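Local atomic coordinates of COPII coat assembly protein SEC16 (Saccharomyces cerevisiae, PDB entry 3MZK), a protein that helps start assembly of the COPII coat that forms transport vesicles at the endoplasmic reticulum and selects their cargo, and also takes part in autophagy. Residues B[233-238]-B[282-287]; B[254-259]-B[278-283]. All coordinates share one frame; numbering follows the deposited sequence.

Contact 1 of 2, residues B[233-238]-B[282-287]; sequences MAIKSF and IEFGIF
Ile-235 reaches helix 275-290 with the end of its long branch and meets it at the first turn of 282-287. Its CD1 lies 3.4 Å from Glu-283 CB. The same methyl is 3.5 Å from Phe-284 CB and also rests on the backbone N of Phe-284. The CG2 methyl serves a second spot, 4.0 Å from Phe-287 CB. With chi1 at -59°, CG1 sits beside the backbone N and CG2 beside the carbonyl carbon, and the two branches reach successive turns of the partner helix. Trimming Ile-235 to alanine would remove both CD1 and CG2, and is likely to leave a gap beside the CB atoms of Glu-283, Phe-284 and Phe-287. Further along, Phe-238 turns the edge of its ring to the face of Phe-287 in a T-shaped pair. The ring centroids of Phe-238 and Phe-287 are 5.4 Å apart, with the planes at 63°. CD1 of Phe-238 is the atom over the centre of that face, 4.1 Å above the ring plane of Phe-287. CE1 of Phe-238 meets CE2 of Phe-284, and the two side chains stand nearly perpendicular. The two helices run nearly parallel, with the axes of the two segments 9.6 Å apart at an angle of 9°. They belong to the Sec23-binding domain, a helical domain that is probably of the ACE1 type found in coat proteins. Farther out, helix 242-250 lies against both phenylalanines of the T-shaped pair: Thr-244 and Ala-248 touch Phe-238, while Ser-245 and Ser-249 touch Phe-287. Leu-222 of helix 214-226 also packs on Phe-238.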
loop_
_atom_site.group_PDB
_atom_site.type_symbol
_atom_site.label_atom_id
_atom_site.label_comp_id
_atom_site.label_asym_id
_atom_site.label_seq_id
_atom_site.Cartn_x
_atom_site.Cartn_y
_atom_site.Cartn_z
ATOM N N MET B 233 4.281 10.537 18.241
ATOM C CA MET B 233 5.271 10.405 19.303
ATOM C C MET B 233 6.045 11.703 19.514
ATOM O O MET B 233 6.129 12.216 20.628
ATOM C CB MET B 233 6.244 9.274 18.975
ATOM C CG MET B 233 7.534 9.304 19.781
ATOM S SD MET B 233 8.665 7.979 19.308
ATOM C CE MET B 233 7.721 6.540 19.804
ATOM N N ALA B 234 6.609 12.226 18.431
ATOM C CA ALA B 234 7.433 13.426 18.483
ATOM C C ALA B 234 6.722 14.568 19.187
ATOM O O ALA B 234 7.290 15.209 20.069
ATOM C CB ALA B 234 7.844 13.847 17.080
ATOM N N ILE B 235 5.475 14.813 18.792
ATOM C CA ILE B 235 4.698 15.926 19.331
ATOM C C ILE B 235 4.217 15.662 20.757
ATOM O O ILE B 235 4.169 16.575 21.579
ATOM C CB ILE B 235 3.496 16.263 18.427
ATOM C CG1 ILE B 235 3.981 16.639 17.028
ATOM C CG2 ILE B 235 2.687 17.403 19.011
ATOM C CD1 ILE B 235 2.869 16.989 16.078
ATOM N N LYS B 236 3.873 14.412 21.050
ATOM C CA LYS B 236 3.432 14.048 22.392
ATOM C C LYS B 236 4.506 14.373 23.423
ATOM O O LYS B 236 4.213 14.543 24.605
ATOM C CB LYS B 236 3.061 12.562 22.462
ATOM N N SER B 237 5.750 14.462 22.968
ATOM C CA SER B 237 6.868 14.753 23.857
ATOM C C SER B 237 6.785 16.170 24.421
ATOM O O SER B 237 7.147 16.411 25.573
ATOM C CB SER B 237 8.197 14.562 23.126
ATOM O OG SER B 237 8.434 15.624 22.220
ATOM N N PHE B 238 6.313 17.103 23.599
ATOM C CA PHE B 238 6.169 18.492 24.017
ATOM C C PHE B 238 5.385 18.605 25.323
ATOM O O PHE B 238 5.826 19.266 26.262
ATOM C CB PHE B 238 5.464 19.309 22.932
ATOM C CG PHE B 238 6.212 19.379 21.631
ATOM C CD1 PHE B 238 5.564 19.764 20.468
ATOM C CD2 PHE B 238 7.559 19.070 21.567
ATOM C CE1 PHE B 238 6.246 19.838 19.263
ATOM C CE2 PHE B 238 8.248 19.141 20.363
ATOM C CZ PHE B 238 7.588 19.526 19.210
ATOM N N ILE B 282 -2.240 17.663 12.078
ATOM C CA ILE B 282 -3.321 17.513 13.035
ATOM C C ILE B 282 -2.794 17.378 14.465
ATOM O O ILE B 282 -3.225 18.103 15.359
ATOM C CB ILE B 282 -4.210 16.336 12.662
ATOM C CG1 ILE B 282 -4.768 16.552 11.254
ATOM C CG2 ILE B 282 -5.327 16.177 13.673
ATOM C CD1 ILE B 282 -5.579 15.392 10.732
ATOM N N GLU B 283 -1.852 16.467 14.682
ATOM C CA GLU B 283 -1.241 16.308 16.000
ATOM C C GLU B 283 -0.703 17.624 16.555
ATOM O O GLU B 283 -0.871 17.929 17.735
ATOM C CB GLU B 283 -0.118 15.277 15.943
ATOM C CG GLU B 283 -0.616 13.853 15.894
ATOM C CD GLU B 283 -1.397 13.490 17.132
ATOM O OE1 GLU B 283 -0.894 13.758 18.244
ATOM O OE2 GLU B 283 -2.517 12.953 16.999
ATOM N N PHE B 284 -0.054 18.397 15.693
ATOM C CA PHE B 284 0.554 19.658 16.092
ATOM C C PHE B 284 -0.508 20.752 16.229
ATOM O O PHE B 284 -0.379 21.659 17.055
ATOM C CB PHE B 284 1.622 20.072 15.074
ATOM C CG PHE B 284 2.527 21.168 15.555
ATOM C CD1 PHE B 284 3.177 21.989 14.654
ATOM C CD2 PHE B 284 2.741 21.366 16.905
ATOM C CE1 PHE B 284 4.016 22.998 15.091
ATOM C CE2 PHE B 284 3.574 22.370 17.347
ATOM C CZ PHE B 284 4.214 23.186 16.439
ATOM N N GLY B 285 -1.554 20.663 15.411
ATOM C CA GLY B 285 -2.680 21.576 15.505
ATOM C C GLY B 285 -3.486 21.379 16.779
ATOM O O GLY B 285 -4.224 22.267 17.197
ATOM N N ILE B 286 -3.347 20.204 17.388
ATOM C CA ILE B 286 -3.987 19.907 18.660
ATOM C C ILE B 286 -3.174 20.521 19.786
ATOM O O ILE B 286 -3.699 21.247 20.624
ATOM C CB ILE B 286 -4.098 18.391 18.891
ATOM C CG1 ILE B 286 -5.260 17.816 18.083
ATOM C CG2 ILE B 286 -4.280 18.086 20.367
ATOM C CD1 ILE B 286 -5.242 16.316 17.989
ATOM N N PHE B 287 -1.882 20.227 19.793
ATOM C CA PHE B 287 -0.973 20.797 20.775
ATOM C C PHE B 287 -1.168 22.303 20.901
ATOM O O PHE B 287 -1.274 22.832 22.006
ATOM C CB PHE B 287 0.473 20.484 20.391
ATOM C CG PHE B 287 1.486 21.337 21.091
ATOM C CD1 PHE B 287 1.894 21.033 22.378
ATOM C CD2 PHE B 287 2.039 22.437 20.460
ATOM C CE1 PHE B 287 2.829 21.816 23.022
ATOM C CE2 PHE B 287 2.974 23.224 21.099
ATOM C CZ PHE B 287 3.370 22.913 22.381
#

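Contact 2 of 2, residues B[254-259]-B[278-283]; sequences SIVAAV and LEFLIE
Val-256 and Leu-281 have the nearest CA atoms of the two segments, 7.8 Å apart, where helices 252-261 and 275-290 run antiparallel. The axes of the two segments approach to 11.5 Å at an angle of 169°. Side chains bridge this wide spacing, and every one that does so is apolar and buried. Phe-280 is the largest contributor. Its CG is anti to the backbone N (chi1 162°), and the ring extends to three residues of 254-259. Val-259 places its CG2 methyl over one face of the ring in a CH-pi contact, 4.1 Å from the centroid of Phe-280. The methyl is offset toward the CE2 and CZ rim, and CG1 of Val-259 lies near CD2. Ile-255 CG2 comes obliquely to Phe-280 CZ, 4.0 Å away. CG2 of Val-256 also comes to this end, 4.1 Å from Phe-280 CE2. The other branch of Val-256 turns to Leu-281: CG1 lies 3.9 Å from Leu-281 CD2, with the two side chains set roughly square to each other. Val-256 thus touches two consecutive residues of the partner helix, one with each methyl. Leu-222 and Val-226 of helix 214-226 also pack on Phe-280. Antiparallel helix pairs packed through apolar side chains recur in alpha-helical solenoids, consistent with an ACE1-like domain in this part of Sec16.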
loop_
_atom_site.group_PDB
_atom_site.type_symbol
_atom_site.label_atom_id
_atom_site.label_comp_id
_atom_site.label_asym_id
_atom_site.label_seq_id
_atom_site.Cartn_x
_atom_site.Cartn_y
_atom_site.Cartn_z
ATOM N N SER B 254 8.005 28.392 11.604
ATOM C CA SER B 254 9.180 27.885 10.903
ATOM C C SER B 254 9.232 26.362 10.919
ATOM O O SER B 254 9.786 25.745 10.014
ATOM C CB SER B 254 10.461 28.467 11.505
ATOM O OG SER B 254 10.524 28.227 12.900
ATOM N N ILE B 255 8.653 25.764 11.955
ATOM C CA ILE B 255 8.605 24.311 12.074
ATOM C C ILE B 255 7.755 23.698 10.964
ATOM O O ILE B 255 8.217 22.854 10.204
ATOM C CB ILE B 255 8.037 23.876 13.434
ATOM C CG1 ILE B 255 8.945 24.353 14.567
ATOM C CG2 ILE B 255 7.871 22.372 13.480
ATOM C CD1 ILE B 255 8.468 23.944 15.944
ATOM N N VAL B 256 6.505 24.129 10.875
ATOM C CA VAL B 256 5.619 23.656 9.827
ATOM C C VAL B 256 6.217 23.947 8.452
ATOM O O VAL B 256 6.156 23.115 7.552
ATOM C CB VAL B 256 4.212 24.288 9.956
ATOM C CG1 VAL B 256 3.307 23.835 8.818
ATOM C CG2 VAL B 256 3.604 23.915 11.288
ATOM N N ALA B 257 6.808 25.130 8.302
ATOM C CA ALA B 257 7.409 25.535 7.032
ATOM C C ALA B 257 8.529 24.588 6.615
ATOM O O ALA B 257 8.677 24.275 5.436
ATOM C CB ALA B 257 7.919 26.971 7.111
ATOM N N ALA B 258 9.309 24.133 7.590
ATOM C CA ALA B 258 10.382 23.184 7.330
ATOM C C ALA B 258 9.824 21.868 6.807
ATOM O O ALA B 258 10.342 21.303 5.841
ATOM C CB ALA B 258 11.206 22.946 8.583
ATOM N N VAL B 259 8.763 21.384 7.445
ATOM C CA VAL B 259 8.141 20.133 7.033
ATOM C C VAL B 259 7.590 20.220 5.613
ATOM O O VAL B 259 7.861 19.356 4.782
ATOM C CB VAL B 259 7.019 19.711 7.999
ATOM C CG1 VAL B 259 6.218 18.562 7.413
ATOM C CG2 VAL B 259 7.601 19.331 9.348
ATOM N N LEU B 278 0.259 14.713 7.093
ATOM C CA LEU B 278 -1.086 14.962 7.574
ATOM C C LEU B 278 -1.187 14.696 9.077
ATOM O O LEU B 278 -1.742 15.514 9.803
ATOM C CB LEU B 278 -2.116 14.138 6.797
ATOM C CG LEU B 278 -3.567 14.498 7.125
ATOM C CD1 LEU B 278 -3.768 16.007 7.041
ATOM C CD2 LEU B 278 -4.541 13.770 6.214
ATOM N N GLU B 279 -0.650 13.569 9.548
ATOM C CA GLU B 279 -0.636 13.291 10.983
ATOM C C GLU B 279 0.014 14.441 11.740
ATOM O O GLU B 279 -0.516 14.922 12.739
ATOM C CB GLU B 279 0.120 12.007 11.310
ATOM C CG GLU B 279 -0.381 10.750 10.625
ATOM C CD GLU B 279 0.487 9.542 10.951
ATOM O OE1 GLU B 279 0.892 9.409 12.126
ATOM O OE2 GLU B 279 0.778 8.740 10.036
ATOM N N PHE B 280 1.173 14.875 11.256
ATOM C CA PHE B 280 1.915 15.949 11.904
ATOM C C PHE B 280 1.102 17.234 12.036
ATOM O O PHE B 280 1.158 17.911 13.062
ATOM C CB PHE B 280 3.213 16.242 11.154
ATOM C CG PHE B 280 3.797 17.577 11.478
ATOM C CD1 PHE B 280 4.451 17.788 12.675
ATOM C CD2 PHE B 280 3.671 18.632 10.598
ATOM C CE1 PHE B 280 4.979 19.024 12.982
ATOM C CE2 PHE B 280 4.195 19.869 10.902
ATOM C CZ PHE B 280 4.849 20.062 12.095
ATOM N N LEU B 281 0.359 17.579 10.993
ATOM C CA LEU B 281 -0.404 18.819 10.996
ATOM C C LEU B 281 -1.527 18.780 12.027
ATOM O O LEU B 281 -1.740 19.738 12.772
ATOM C CB LEU B 281 -0.960 19.119 9.604
ATOM C CG LEU B 281 0.070 19.578 8.570
ATOM C CD1 LEU B 281 -0.581 19.840 7.226
ATOM C CD2 LEU B 281 0.774 20.815 9.065
ATOM N N ILE B 282 -2.240 17.663 12.078
ATOM C CA ILE B 282 -3.321 17.513 13.035
ATOM C C ILE B 282 -2.794 17.378 14.465
ATOM O O ILE B 282 -3.225 18.103 15.359
ATOM C CB ILE B 282 -4.210 16.336 12.662
ATOM C CG1 ILE B 282 -4.768 16.552 11.254
ATOM C CG2 ILE B 282 -5.327 16.177 13.673
ATOM C CD1 ILE B 282 -5.579 15.392 10.732
ATOM N N GLU B 283 -1.852 16.467 14.682
ATOM C CA GLU B 283 -1.241 16.308 16.000
ATOM C C GLU B 283 -0.703 17.624 16.555
ATOM O O GLU B 283 -0.871 17.929 17.735
ATOM C CB GLU B 283 -0.118 15.277 15.943
ATOM C CG GLU B 283 -0.616 13.853 15.894
ATOM C CD GLU B 283 -1.397 13.490 17.132
ATOM O OE1 GLU B 283 -0.894 13.758 18.244
ATOM O OE2 GLU B 283 -2.517 12.953 16.999
#

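Helix 275-290 is common to both contacts. It packs alongside helix 231-240 in contact 1 and against helix 252-261, running the other way, in contact 2. Both lie in the protein interior, but contact 1 includes the partly exposed Glu-283, whereas all touching residues of contact 2 are buried. Their chemistry also differs: contact 1 combines a closer helix approach with aromatic pairing, while contact 2 spans a wider gap with aliphatic groups around one ring. The two merge. Phe-284 CD1 lies 3.9 Å from Val-256 CG2, and the rings of Phe-284 and Phe-280 meet on the shared helix, making one continuous apolar core.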